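Local atomic coordinates of uncharacterized protein (Archaeoglobus fulgidus, PDB entry 3LOT), a protein that probably cleaves beta-keto acids such as 3-keto-5-aminohexanoate, as a zinc-dependent enzyme built on a TIM-barrel fold. Residues L199-G204 with F218-A223; Y176-I181 with G207-A212; I34-V39 with K76-V81; A46-I51 with V82-T87; H124-K129 with E140-T145. All coordinates share one frame; numbering follows the deposited sequence.

Contact 1 (L199-G204 with F218-A223); sequences LQFIHG and FMKQTA
The phenyl ring of Phe201 offers one face to Met219, modelled as selenomethionine: CB of Met219 stands almost straight above the ring centre, 4.2 Å from the centroid and 9° off the normal, a CH-pi contact. At the ring edge, near its plane, the methyl of Ala223 lies 4.0 Å from Phe201 CZ, and Lys220 CA comes in obliquely, 3.7 Å from Phe201 CE2. The second flat group, the imidazole of His203, meets Met219 CG obliquely, 3.6 Å from CE1. Two bends in the Met219 chain, chi2 -84° and chi3 -82°, fold its end back so that CE reaches Phe201 CD1 at 3.8 Å; the flexible, unbranched chain of a methionine suits this place between two rings. Leu199 CD1 extends the apolar seam to Ala223 CB, where a methyl is enough. This is strand-to-helix packing within a beta-alpha-beta unit of the TIM barrel: helix 213-226 covers strand 197-203 from outside, and the axes of strand 199-203 and helix 218-223 approach to 9.9 Å. Trp234 also meets the Phe201 ring, and Ile181 of helix 178-189 touches both Phe201 and Met219. The chemistry is almost wholly dispersive. His203 is the exception: ND1 is bonded to the carbonyl O of Gly210, whereas buried NE2 has no partner in the model and faces selenomethionine carbon, which is consistent with a neutral ring that carries its proton on ND1.

Contact 2 (Y176-I181 with G207-A212); sequences YDIGQI and GGIGTA
Ile209 lays its side chain along the backbone turn at Tyr176 and Asp177. Its CB lies 3.6 Å from Tyr176 O and also near the carboxylate of Asp177, 4.0 Å from OD1. The branch methyl CG2 presses on the same carbonyl, 3.3 Å from Tyr176 O, while the other branch leaves opposite the backbone N (chi1 -165°) and carries CD1 to 4.3 Å from Ile178 CG1. Alongside, Ile209 N donates to Tyr176 O at 2.7 Å in a nearly straight bond (175°). Gly208 suits its place because a CB there would fall 2.8 Å from Tyr176 O, a clash. Beyond it, one water donates to both Asp177 OD2 and Gly207 O, bridging the two segments. Asp177 OD1 also accepts from Ile178 N, and Gly179 N donates to Asp177 OD1 of a second subunit, placing this corner at a subunit interface. The contact thus joins the turn leading from strand 170-175 into helix 178-189 to the loop between strand 197-203 and helix 213-226, with Ile209 touching His203 of that strand and Asp215 of that helix.

Contact 3 (I34-V39 with K76-V81); sequences IVEEAV and KKQSDV
Gln78 reaches over the surface of helix 31-43 and lies at roughly a right angle to Val35, Glu36 and Val39, three side chains of that helix. Helices 31-43 and 65-78 are neighbours in the outer helical layer of the TIM barrel, and this contact joins the first to the C-terminal end of the second. Val39 points toward the other segment. Its two methyls lie side by side against the Gln78 chain, CG2 3.8 Å from Gln78 CB and CG1 3.6 Å from Gln78 OE1, so a beta-branched residue gives the methylene part of the glutamine a broad apolar rest. Val35 CG1 adds a looser touch, 4.0 Å from Gln78 NE2.

Glu36 begins by heading away, but its bent chain (chi1 -74°, chi2 -60°) brings the carboxylate round to the amide. Gln78 NE2 donates to Glu36 OE2 at 3.2 Å, with an angle of 172°; the acceptor sits in the amide plane and is met nearly along its C-O bond, while the carboxylate and amide planes are only moderately turned against each other. On this partly solvent-facing side, the long polar side chains can join over the valines beneath them. With an alanine here in place of Glu36, the Gln78 amide would probably lose its acceptor across the contact and be freer to turn above Val39. Below, Ser79 CB stands 4.4 Å from Val39 CG2, and its OG accepts from Val81 N at 3.0 Å, closing an ST turn.

Contact 4 (A46-I51 with V82-T87); sequences AGMVHI and VINVTT. With ZN (zinc ion), chain P.
His50 and Asn84 both hold CG opposite their own backbone N (chi1 179° and 178°); paired across adjacent parallel strands of the TIM barrel and on the same face of the sheet, they bring imidazole and amide together. There the ring and amide planes stand nearly perpendicular, 89° apart. His50 ND1 donates to Asn84 OD1 at 3.0 Å: the oxygen lies at the ring edge, near its plane, whereas the donor stands well above the amide's carbonyl plane. A weak second bond runs from the same ND1 to the backbone O of Asn84. Because ND1 is used as a donor, NE2 is available to the metal, and it binds zinc at 2.4 Å. Asn84 is thus a second-shell residue that helps set the rotation of a first-shell ligand; His52 and Glu262 also bind the ion.

The strands 48-54 and 82-85 are laced by regular backbone bonds. Val49 N donates to Val82 O at 2.9 Å, Asn84 N to Val49 O at 2.8 Å, and Ile51 N to Asn84 O at 2.8 Å. The face of His50 and Asn84 looks into the barrel, toward the site; the other carries Val49, Ile51, Ile83 and Val85, beta-branched residues suited to a strand; Ile51, Ile83 and Val85 pack on helix 65-78. Across it, Ile51 CG1 meets Ile83 CG2 at 4.1 Å. Thr86 OG1 accepts from Gly88 N and hydrogen-bonds an unidentified ligand, probably from the crystallisation liquor, while Thr86 CB rests obliquely by the imidazole, 3.8 Å from His50 CE1.

Contact 5 (H124-K129 with E140-T145); sequences HPLLKK and EYLEMT
Leu127 and Leu142 form the close-packed part of this contact, their side chains crossing at a slant with Leu127 CD2 3.9 Å from Leu142 CD1. The same Leu142 methyl also meets the root of Leu126, 4.2 Å from its CB, so one leucine of the helix fits against two consecutive leucines of the facing turn. Next to them the backbones come close: His124 CA lies 3.4 Å from Leu142 O. That carbonyl receives the hydroxyl of Thr145 at 2.8 Å, and a threonine suits the place because its OG1 also accepts from Ile123 N, just before the other segment. His124, buried, packs on Phe154 of a second subunit.

Both segments belong to the long excursion between barrel strands 111-115 and 170-175. Residues 124-129 make consecutive helical turns held by i+3 bonds, such as Leu127 N to His124 O at 3.1 Å, and they pack on helix 137-144; along the chain both lie between the short strands 119-120 and 149-150, which pair antiparallel.

Toward solvent the packing thins. Glu143 CB is 4.2 Å from Leu127 CD1. The chain leaves its helix with CG opposite the backbone N and then bends at chi2 (52°), bringing OE1 to 3.7 Å from Leu127 CD1, a van der Waals touch; its charge is paired through OE2 with Arg146. An alanine here in place of Leu127 would probably open a gap beside Leu142 CD1 and leave the aliphatic stem of Glu143 without its apolar neighbour. The exposed Lys129 reaches to Tyr266 OH.

In the fold
From the N terminus, helix 31-43 opens contact 3 and the strand after it opens contact 4. Helix 65-78 then closes contact 3 and the next strand closes contact 4, so the two cross, and they touch where Val81 meets Val49. Together they tie two successive helix-strand pairs of the barrel, outer layer and inner sheet. Contact 5 follows in series, closing a short loop within the excursion after strand 111-115. Farther on, contacts 2 and 1 cross in the same way: 176-181 opens before 199-204, and 207-212 closes before 218-223. The backbone also joins them, Gly204 N probably bonding to Ile209 O. Contacts 1 and 3 lie on opposite sides of the chain's centre, their centres about 29 Å apart.

Contact 1 (L199-G204 with F218-A223)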
# COMPACT_ATOMS: atom_id res chain seq x y z
N LEU D 199 10.34 -5.94 17.81
CA LEU D 199 8.92 -6.21 17.53
C LEU D 199 8.75 -7.58 16.88
O LEU D 199 9.56 -8.02 16.08
CB LEU D 199 8.29 -5.17 16.55
CG LEU D 199 8.36 -3.64 16.70
CD1 LEU D 199 7.09 -2.93 16.13
CD2 LEU D 199 8.60 -3.21 18.09
N GLN D 200 7.64 -8.22 17.17
CA GLN D 200 7.28 -9.40 16.45
C GLN D 200 5.86 -9.25 15.92
O GLN D 200 4.93 -8.90 16.65
CB GLN D 200 7.41 -10.57 17.37
CG GLN D 200 7.06 -11.91 16.76
CD GLN D 200 8.03 -12.95 17.23
OE1 GLN D 200 8.82 -13.45 16.46
NE2 GLN D 200 8.03 -13.20 18.54
N PHE D 201 5.71 -9.48 14.64
CA PHE D 201 4.45 -9.30 13.98
C PHE D 201 3.82 -10.69 13.91
O PHE D 201 4.48 -11.61 13.43
CB PHE D 201 4.67 -8.77 12.58
CG PHE D 201 5.39 -7.43 12.52
CD1 PHE D 201 5.19 -6.46 13.46
CD2 PHE D 201 6.21 -7.14 11.43
CE1 PHE D 201 5.81 -5.22 13.32
CE2 PHE D 201 6.84 -5.91 11.32
CZ PHE D 201 6.65 -4.96 12.28
N ILE D 202 2.60 -10.85 14.45
CA ILE D 202 1.93 -12.16 14.52
C ILE D 202 0.67 -12.16 13.66
O ILE D 202 -0.27 -11.37 13.88
CB ILE D 202 1.61 -12.56 15.95
CG1 ILE D 202 2.91 -12.47 16.83
CG2 ILE D 202 1.02 -13.99 16.00
CD1 ILE D 202 2.84 -13.19 18.20
N HIS D 203 0.65 -13.04 12.68
CA HIS D 203 -0.38 -13.03 11.64
C HIS D 203 -1.21 -14.28 11.70
O HIS D 203 -0.67 -15.39 11.73
CB HIS D 203 0.30 -12.87 10.25
CG HIS D 203 0.85 -11.49 10.01
ND1 HIS D 203 0.17 -10.54 9.28
CD2 HIS D 203 1.98 -10.89 10.45
CE1 HIS D 203 0.88 -9.42 9.25
NE2 HIS D 203 1.97 -9.60 9.97
N GLY D 204 -2.52 -14.11 11.70
CA GLY D 204 -3.46 -15.19 11.52
C GLY D 204 -4.26 -15.57 12.75
O GLY D 204 -4.89 -16.60 12.76
N PHE D 218 1.98 -4.02 5.37
CA PHE D 218 1.40 -2.87 6.05
C PHE D 218 1.86 -2.77 7.52
O PHE D 218 2.11 -1.67 7.99
CB PHE D 218 -0.13 -2.84 5.90
CG PHE D 218 -0.71 -1.49 6.17
CD1 PHE D 218 -0.58 -0.48 5.25
CD2 PHE D 218 -1.31 -1.22 7.38
CE1 PHE D 218 -1.08 0.78 5.50
CE2 PHE D 218 -1.79 0.06 7.65
CZ PHE D 218 -1.68 1.05 6.72
N MSE D 219 2.02 -3.91 8.22
CA MSE D 219 2.52 -3.93 9.58
C MSE D 219 3.91 -3.31 9.60
O MSE D 219 4.17 -2.39 10.36
CB MSE D 219 2.57 -5.36 10.16
CG MSE D 219 1.23 -6.02 10.41
SE MSE D 219 0.45 -5.52 12.11
CE MSE D 219 1.39 -6.76 13.32
N LYS D 220 4.79 -3.79 8.73
CA LYS D 220 6.18 -3.35 8.77
C LYS D 220 6.27 -1.87 8.41
O LYS D 220 7.00 -1.13 9.05
CB LYS D 220 7.06 -4.24 7.85
CG LYS D 220 8.57 -3.86 7.86
CD LYS D 220 8.97 -2.95 6.76
CE LYS D 220 10.52 -2.75 6.73
NZ LYS D 220 10.94 -1.89 5.60
N GLN D 221 5.55 -1.47 7.38
CA GLN D 221 5.52 -0.04 6.95
C GLN D 221 4.95 0.87 8.04
O GLN D 221 5.40 2.01 8.20
CB GLN D 221 4.71 0.12 5.68
CG GLN D 221 5.35 -0.48 4.47
CD GLN D 221 4.42 -0.42 3.25
OE1 GLN D 221 3.19 -0.33 3.40
NE2 GLN D 221 5.00 -0.48 2.01
N THR D 222 3.98 0.36 8.81
CA THR D 222 3.46 1.15 9.93
C THR D 222 4.55 1.37 10.99
O THR D 222 4.72 2.47 11.51
CB THR D 222 2.19 0.50 10.56
OG1 THR D 222 1.20 0.37 9.54
CG2 THR D 222 1.64 1.33 11.73
N ALA D 223 5.27 0.31 11.32
CA ALA D 223 6.39 0.42 12.27
C ALA D 223 7.48 1.39 11.76
O ALA D 223 7.97 2.24 12.52
CB ALA D 223 6.99 -0.98 12.57

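Contact 2 (Y176-I181 with G207-A212)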
# COMPACT_ATOMS: atom_id res chain seq x y z
N TYR D 176 -0.18 -7.92 17.10
CA TYR D 176 -1.15 -8.75 16.36
C TYR D 176 -2.07 -7.93 15.44
O TYR D 176 -3.02 -8.49 14.85
CB TYR D 176 -2.05 -9.53 17.31
CG TYR D 176 -1.38 -10.52 18.23
CD1 TYR D 176 -0.70 -10.08 19.36
CD2 TYR D 176 -1.49 -11.89 18.01
CE1 TYR D 176 -0.10 -10.99 20.25
CE2 TYR D 176 -0.89 -12.80 18.86
CZ TYR D 176 -0.20 -12.35 19.99
OH TYR D 176 0.40 -13.25 20.82
N ASP D 177 -1.83 -6.61 15.37
CA ASP D 177 -2.67 -5.72 14.56
C ASP D 177 -1.97 -4.36 14.43
O ASP D 177 -1.02 -4.04 15.16
CB ASP D 177 -4.03 -5.52 15.26
CG ASP D 177 -5.19 -5.41 14.31
OD1 ASP D 177 -5.05 -5.03 13.11
OD2 ASP D 177 -6.31 -5.70 14.80
N ILE D 178 -2.46 -3.56 13.50
CA ILE D 178 -1.93 -2.22 13.23
C ILE D 178 -2.07 -1.35 14.47
O ILE D 178 -1.15 -0.59 14.81
CB ILE D 178 -2.60 -1.59 12.02
CG1 ILE D 178 -2.41 -2.51 10.78
CG2 ILE D 178 -2.07 -0.14 11.77
CD1 ILE D 178 -0.96 -2.82 10.48
N GLY D 179 -3.21 -1.40 15.15
CA GLY D 179 -3.42 -0.60 16.35
C GLY D 179 -2.39 -0.85 17.43
O GLY D 179 -2.09 0.02 18.25
N GLN D 180 -1.89 -2.07 17.47
CA GLN D 180 -0.86 -2.47 18.45
C GLN D 180 0.54 -1.94 18.11
O GLN D 180 1.38 -1.71 19.01
CB GLN D 180 -0.84 -4.01 18.58
CG GLN D 180 -2.18 -4.56 19.14
CD GLN D 180 -2.12 -6.00 19.60
OE1 GLN D 180 -1.09 -6.67 19.52
NE2 GLN D 180 -3.25 -6.50 20.09
N ILE D 181 0.80 -1.70 16.83
CA ILE D 181 2.01 -0.95 16.46
C ILE D 181 1.85 0.52 16.90
O ILE D 181 2.77 1.13 17.43
CB ILE D 181 2.30 -1.05 14.97
CG1 ILE D 181 2.35 -2.55 14.54
CG2 ILE D 181 3.58 -0.28 14.67
CD1 ILE D 181 2.90 -2.82 13.11
N GLY D 207 -9.09 -12.56 15.90
CA GLY D 207 -9.00 -11.46 16.85
C GLY D 207 -7.90 -10.49 16.48
O GLY D 207 -7.83 -9.38 17.01
N GLY D 208 -7.04 -10.92 15.56
CA GLY D 208 -5.96 -10.11 15.05
C GLY D 208 -5.95 -10.00 13.56
O GLY D 208 -6.90 -10.40 12.87
N ILE D 209 -4.86 -9.41 13.04
CA ILE D 209 -4.67 -9.28 11.60
C ILE D 209 -4.41 -10.63 10.92
O ILE D 209 -3.87 -11.53 11.55
CB ILE D 209 -3.54 -8.28 11.30
CG1 ILE D 209 -3.60 -7.88 9.85
CG2 ILE D 209 -2.13 -8.85 11.68
CD1 ILE D 209 -2.85 -6.55 9.49
N GLY D 210 -4.84 -10.76 9.66
CA GLY D 210 -4.70 -11.98 8.88
C GLY D 210 -3.33 -12.24 8.29
O GLY D 210 -2.33 -11.67 8.71
N THR D 211 -3.31 -13.13 7.33
CA THR D 211 -2.08 -13.63 6.76
C THR D 211 -1.82 -13.21 5.31
O THR D 211 -0.99 -13.86 4.65
CB THR D 211 -2.10 -15.17 6.78
OG1 THR D 211 -3.33 -15.58 6.21
CG2 THR D 211 -2.00 -15.73 8.20
N ALA D 212 -2.52 -12.18 4.80
CA ALA D 212 -2.20 -11.67 3.45
C ALA D 212 -0.80 -11.05 3.43
O ALA D 212 -0.33 -10.48 4.43
CB ALA D 212 -3.23 -10.63 2.98
O HOH W 1 -5.99 -7.29 17.42

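Contact 3 (I34-V39 with K76-V81)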
# COMPACT_ATOMS: atom_id res chain seq x y z
N ILE D 34 9.79 -30.36 26.43
CA ILE D 34 10.06 -28.99 26.02
C ILE D 34 11.57 -28.72 26.01
O ILE D 34 12.09 -28.12 25.06
CB ILE D 34 9.27 -27.95 26.92
CG1 ILE D 34 7.76 -28.10 26.72
CG2 ILE D 34 9.73 -26.50 26.63
CD1 ILE D 34 6.93 -27.63 27.98
N VAL D 35 12.28 -29.17 27.05
CA VAL D 35 13.72 -28.98 27.15
C VAL D 35 14.46 -29.63 25.96
O VAL D 35 15.26 -29.00 25.29
CB VAL D 35 14.27 -29.55 28.47
CG1 VAL D 35 15.82 -29.54 28.47
CG2 VAL D 35 13.73 -28.83 29.66
N GLU D 36 14.15 -30.89 25.68
CA GLU D 36 14.81 -31.64 24.61
C GLU D 36 14.51 -31.04 23.24
O GLU D 36 15.40 -30.93 22.41
CB GLU D 36 14.41 -33.13 24.64
CG GLU D 36 15.05 -33.89 25.75
CD GLU D 36 16.59 -33.85 25.65
OE1 GLU D 36 17.11 -34.23 24.55
OE2 GLU D 36 17.27 -33.45 26.67
N GLU D 37 13.26 -30.62 23.03
CA GLU D 37 12.91 -29.99 21.77
C GLU D 37 13.55 -28.63 21.60
O GLU D 37 13.90 -28.29 20.50
CB GLU D 37 11.41 -29.82 21.66
CG GLU D 37 10.71 -31.09 21.34
CD GLU D 37 10.79 -31.39 19.84
OE1 GLU D 37 9.95 -30.84 19.04
OE2 GLU D 37 11.69 -32.20 19.49
N ALA D 38 13.73 -27.86 22.68
CA ALA D 38 14.42 -26.58 22.59
C ALA D 38 15.90 -26.79 22.17
O ALA D 38 16.42 -26.06 21.32
CB ALA D 38 14.34 -25.84 23.91
N VAL D 39 16.56 -27.77 22.80
CA VAL D 39 18.00 -28.07 22.57
C VAL D 39 18.16 -28.59 21.13
O VAL D 39 19.06 -28.16 20.37
CB VAL D 39 18.57 -29.01 23.65
CG1 VAL D 39 20.03 -29.36 23.36
CG2 VAL D 39 18.44 -28.36 25.04
N LYS D 76 19.56 -24.43 29.59
CA LYS D 76 20.86 -23.71 29.76
C LYS D 76 22.05 -24.65 30.05
O LYS D 76 23.15 -24.40 29.60
CB LYS D 76 20.73 -22.62 30.84
CG LYS D 76 21.97 -21.80 31.15
CD LYS D 76 21.60 -20.76 32.19
CE LYS D 76 22.77 -20.10 32.84
NZ LYS D 76 23.49 -21.11 33.62
N LYS D 77 21.80 -25.74 30.78
CA LYS D 77 22.82 -26.77 30.97
C LYS D 77 23.35 -27.35 29.67
O LYS D 77 24.53 -27.67 29.58
CB LYS D 77 22.29 -27.93 31.79
CG LYS D 77 22.28 -27.67 33.27
CD LYS D 77 21.74 -28.90 34.00
CE LYS D 77 21.31 -28.53 35.39
NZ LYS D 77 20.76 -29.72 36.09
N GLN D 78 22.47 -27.54 28.70
CA GLN D 78 22.83 -28.19 27.45
C GLN D 78 23.17 -27.21 26.31
O GLN D 78 23.87 -27.59 25.36
CB GLN D 78 21.69 -29.08 26.97
CG GLN D 78 21.36 -30.20 27.94
CD GLN D 78 20.37 -31.12 27.34
OE1 GLN D 78 20.54 -31.55 26.22
NE2 GLN D 78 19.31 -31.42 28.06
N SER D 79 22.71 -25.97 26.39
CA SER D 79 22.82 -25.10 25.22
C SER D 79 23.02 -23.65 25.58
O SER D 79 22.55 -23.20 26.63
CB SER D 79 21.55 -25.27 24.37
OG SER D 79 21.55 -24.35 23.29
N ASP D 80 23.73 -22.91 24.72
CA ASP D 80 23.87 -21.45 24.86
C ASP D 80 22.75 -20.65 24.16
O ASP D 80 22.79 -19.43 24.09
CB ASP D 80 25.27 -20.95 24.45
CG ASP D 80 25.57 -21.07 22.98
OD1 ASP D 80 24.82 -21.76 22.27
OD2 ASP D 80 26.58 -20.46 22.51
N VAL D 81 21.77 -21.37 23.62
CA VAL D 81 20.62 -20.73 23.00
C VAL D 81 20.03 -19.63 23.85
O VAL D 81 20.01 -19.73 25.10
CB VAL D 81 19.52 -21.78 22.69
CG1 VAL D 81 18.85 -22.29 23.98
CG2 VAL D 81 18.49 -21.21 21.69

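Contact 4 (A46-I51 with V82-T87)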
# COMPACT_ATOMS: atom_id res chain seq x y z
N ALA D 46 18.29 -22.63 15.34
CA ALA D 46 17.53 -21.63 16.10
C ALA D 46 18.42 -20.97 17.12
O ALA D 46 18.82 -21.58 18.14
CB ALA D 46 16.31 -22.22 16.81
N GLY D 47 18.71 -19.71 16.87
CA GLY D 47 19.53 -18.96 17.77
C GLY D 47 18.77 -18.56 19.03
O GLY D 47 19.41 -18.19 20.04
N MSE D 48 17.44 -18.59 18.93
CA MSE D 48 16.52 -18.29 20.03
C MSE D 48 15.38 -19.31 20.09
O MSE D 48 14.84 -19.74 19.06
CB MSE D 48 15.95 -16.87 19.88
CG MSE D 48 15.27 -16.33 21.17
SE MSE D 48 15.09 -14.36 21.30
CE MSE D 48 14.51 -13.86 19.49
N VAL D 49 15.03 -19.70 21.32
CA VAL D 49 13.88 -20.53 21.57
C VAL D 49 12.87 -19.77 22.44
O VAL D 49 13.24 -19.04 23.38
CB VAL D 49 14.25 -21.88 22.22
CG1 VAL D 49 15.02 -22.69 21.26
CG2 VAL D 49 14.97 -21.74 23.54
N HIS D 50 11.60 -19.96 22.12
CA HIS D 50 10.53 -19.33 22.86
C HIS D 50 9.76 -20.36 23.69
O HIS D 50 9.27 -21.32 23.14
CB HIS D 50 9.63 -18.60 21.90
CG HIS D 50 8.49 -17.94 22.55
ND1 HIS D 50 8.65 -16.96 23.52
CD2 HIS D 50 7.15 -18.12 22.42
CE1 HIS D 50 7.46 -16.56 23.92
NE2 HIS D 50 6.54 -17.23 23.25
N ILE D 51 9.71 -20.15 25.01
CA ILE D 51 9.27 -21.16 25.98
C ILE D 51 7.95 -20.78 26.70
O ILE D 51 7.84 -19.67 27.25
CB ILE D 51 10.39 -21.44 27.04
CG1 ILE D 51 11.67 -21.99 26.36
CG2 ILE D 51 9.90 -22.39 28.17
CD1 ILE D 51 11.50 -23.19 25.43
N VAL D 82 19.56 -18.56 23.20
CA VAL D 82 18.84 -17.50 23.90
C VAL D 82 17.43 -18.03 24.28
O VAL D 82 16.68 -18.53 23.44
CB VAL D 82 18.77 -16.17 23.08
CG1 VAL D 82 17.99 -15.09 23.83
CG2 VAL D 82 20.21 -15.65 22.76
N ILE D 83 17.13 -17.97 25.57
CA ILE D 83 15.88 -18.51 26.11
C ILE D 83 14.91 -17.36 26.34
O ILE D 83 15.08 -16.51 27.26
CB ILE D 83 16.11 -19.29 27.43
CG1 ILE D 83 17.14 -20.43 27.22
CG2 ILE D 83 14.74 -19.74 27.96
CD1 ILE D 83 17.75 -21.04 28.50
N ASN D 84 13.95 -17.26 25.44
CA ASN D 84 12.90 -16.23 25.46
C ASN D 84 11.68 -16.82 26.16
O ASN D 84 11.12 -17.81 25.68
CB ASN D 84 12.56 -15.87 23.99
CG ASN D 84 11.43 -14.83 23.85
OD1 ASN D 84 10.45 -14.87 24.57
ND2 ASN D 84 11.55 -13.93 22.84
N VAL D 85 11.25 -16.18 27.24
CA VAL D 85 10.12 -16.65 28.05
C VAL D 85 8.82 -15.87 27.75
O VAL D 85 8.85 -14.66 27.55
CB VAL D 85 10.49 -16.49 29.54
CG1 VAL D 85 9.41 -17.06 30.42
CG2 VAL D 85 11.82 -17.16 29.79
N THR D 86 7.69 -16.56 27.72
CA THR D 86 6.42 -15.89 27.53
C THR D 86 5.96 -15.23 28.83
O THR D 86 6.19 -15.72 29.94
CB THR D 86 5.35 -16.84 27.07
OG1 THR D 86 4.19 -16.08 26.69
CG2 THR D 86 4.98 -17.81 28.22
N THR D 87 5.36 -14.07 28.68
CA THR D 87 4.49 -13.50 29.70
C THR D 87 3.08 -13.40 29.14
O THR D 87 2.21 -12.83 29.80
CB THR D 87 4.94 -12.07 30.15
OG1 THR D 87 4.72 -11.12 29.10
CG2 THR D 87 6.39 -12.05 30.53
ZN ZN P . 4.19 -17.71 22.87

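Contact 5 (H124-K129 with E140-T145)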
# COMPACT_ATOMS: atom_id res chain seq x y z
N HIS D 124 -11.93 -21.27 19.48
CA HIS D 124 -13.11 -22.12 19.49
C HIS D 124 -13.44 -22.79 18.15
O HIS D 124 -14.00 -23.87 18.19
CB HIS D 124 -14.35 -21.40 20.06
CG HIS D 124 -14.81 -20.22 19.26
ND1 HIS D 124 -14.19 -19.00 19.31
CD2 HIS D 124 -15.84 -20.08 18.39
CE1 HIS D 124 -14.80 -18.16 18.50
NE2 HIS D 124 -15.82 -18.78 17.94
N PRO D 125 -13.08 -22.19 16.99
CA PRO D 125 -13.33 -22.91 15.73
C PRO D 125 -12.60 -24.29 15.56
O PRO D 125 -13.06 -25.15 14.78
CB PRO D 125 -12.85 -21.91 14.68
CG PRO D 125 -13.08 -20.58 15.33
CD PRO D 125 -12.62 -20.81 16.71
N LEU D 126 -11.50 -24.48 16.27
CA LEU D 126 -10.80 -25.78 16.30
C LEU D 126 -11.65 -26.94 16.76
O LEU D 126 -11.31 -28.10 16.44
CB LEU D 126 -9.54 -25.71 17.17
CG LEU D 126 -8.49 -24.77 16.62
CD1 LEU D 126 -7.30 -24.60 17.58
CD2 LEU D 126 -8.08 -25.28 15.25
N LEU D 127 -12.74 -26.66 17.48
CA LEU D 127 -13.70 -27.66 17.89
C LEU D 127 -14.42 -28.31 16.71
O LEU D 127 -15.01 -29.38 16.85
CB LEU D 127 -14.72 -27.07 18.87
CG LEU D 127 -14.20 -26.72 20.27
CD1 LEU D 127 -15.21 -25.89 21.00
CD2 LEU D 127 -13.85 -27.98 21.07
N LYS D 128 -14.42 -27.65 15.55
CA LYS D 128 -15.03 -28.24 14.36
C LYS D 128 -14.10 -29.26 13.76
O LYS D 128 -14.53 -30.17 13.06
CB LYS D 128 -15.36 -27.16 13.33
CG LYS D 128 -16.35 -26.13 13.82
CD LYS D 128 -16.71 -25.08 12.73
CE LYS D 128 -15.54 -24.15 12.35
NZ LYS D 128 -15.97 -22.72 12.05
N LYS D 129 -12.80 -29.12 14.06
CA LYS D 129 -11.74 -29.87 13.40
C LYS D 129 -11.28 -31.06 14.22
O LYS D 129 -10.83 -32.08 13.66
CB LYS D 129 -10.56 -28.95 13.11
CG LYS D 129 -9.29 -29.61 12.52
CD LYS D 129 -8.34 -28.56 11.89
CE LYS D 129 -7.14 -29.20 11.11
NZ LYS D 129 -5.80 -29.08 11.81
N GLU D 140 -12.95 -27.83 26.70
CA GLU D 140 -13.33 -26.75 27.58
C GLU D 140 -12.48 -25.47 27.36
O GLU D 140 -13.02 -24.35 27.23
CB GLU D 140 -13.22 -27.21 29.01
CG GLU D 140 -13.51 -26.08 29.98
CD GLU D 140 -13.99 -26.57 31.35
OE1 GLU D 140 -13.79 -27.77 31.64
OE2 GLU D 140 -14.56 -25.74 32.11
N TYR D 141 -11.18 -25.64 27.31
CA TYR D 141 -10.26 -24.55 27.02
C TYR D 141 -10.57 -23.85 25.70
O TYR D 141 -10.65 -22.62 25.61
CB TYR D 141 -8.83 -25.08 27.01
CG TYR D 141 -7.82 -24.12 26.48
CD1 TYR D 141 -7.58 -22.90 27.11
CD2 TYR D 141 -7.09 -24.43 25.34
CE1 TYR D 141 -6.63 -22.00 26.60
CE2 TYR D 141 -6.16 -23.55 24.83
CZ TYR D 141 -5.92 -22.34 25.46
OH TYR D 141 -4.98 -21.49 24.92
N LEU D 142 -10.75 -24.64 24.65
CA LEU D 142 -10.98 -24.09 23.34
C LEU D 142 -12.31 -23.27 23.32
O LEU D 142 -12.35 -22.15 22.81
CB LEU D 142 -10.99 -25.21 22.29
CG LEU D 142 -9.73 -26.07 22.12
CD1 LEU D 142 -10.03 -27.15 21.08
CD2 LEU D 142 -8.50 -25.23 21.72
N GLU D 143 -13.37 -23.85 23.89
CA GLU D 143 -14.66 -23.15 24.01
C GLU D 143 -14.59 -21.85 24.78
O GLU D 143 -15.20 -20.85 24.39
CB GLU D 143 -15.69 -24.04 24.69
CG GLU D 143 -17.06 -23.38 24.89
CD GLU D 143 -17.67 -22.76 23.61
OE1 GLU D 143 -17.42 -23.26 22.48
OE2 GLU D 143 -18.37 -21.73 23.76
N MSE D 144 -13.86 -21.87 25.90
CA MSE D 144 -13.76 -20.69 26.72
C MSE D 144 -13.08 -19.53 26.07
O MSE D 144 -13.41 -18.38 26.40
CB MSE D 144 -13.16 -21.02 28.08
CG MSE D 144 -14.24 -21.69 28.90
SE MSE D 144 -13.62 -22.36 30.57
CE MSE D 144 -15.20 -23.41 31.24
N THR D 145 -12.17 -19.77 25.13
CA THR D 145 -11.59 -18.63 24.37
C THR D 145 -12.62 -17.78 23.55
O THR D 145 -12.31 -16.62 23.13
CB THR D 145 -10.41 -19.08 23.45
OG1 THR D 145 -10.90 -19.86 22.33
CG2 THR D 145 -9.39 -19.90 24.29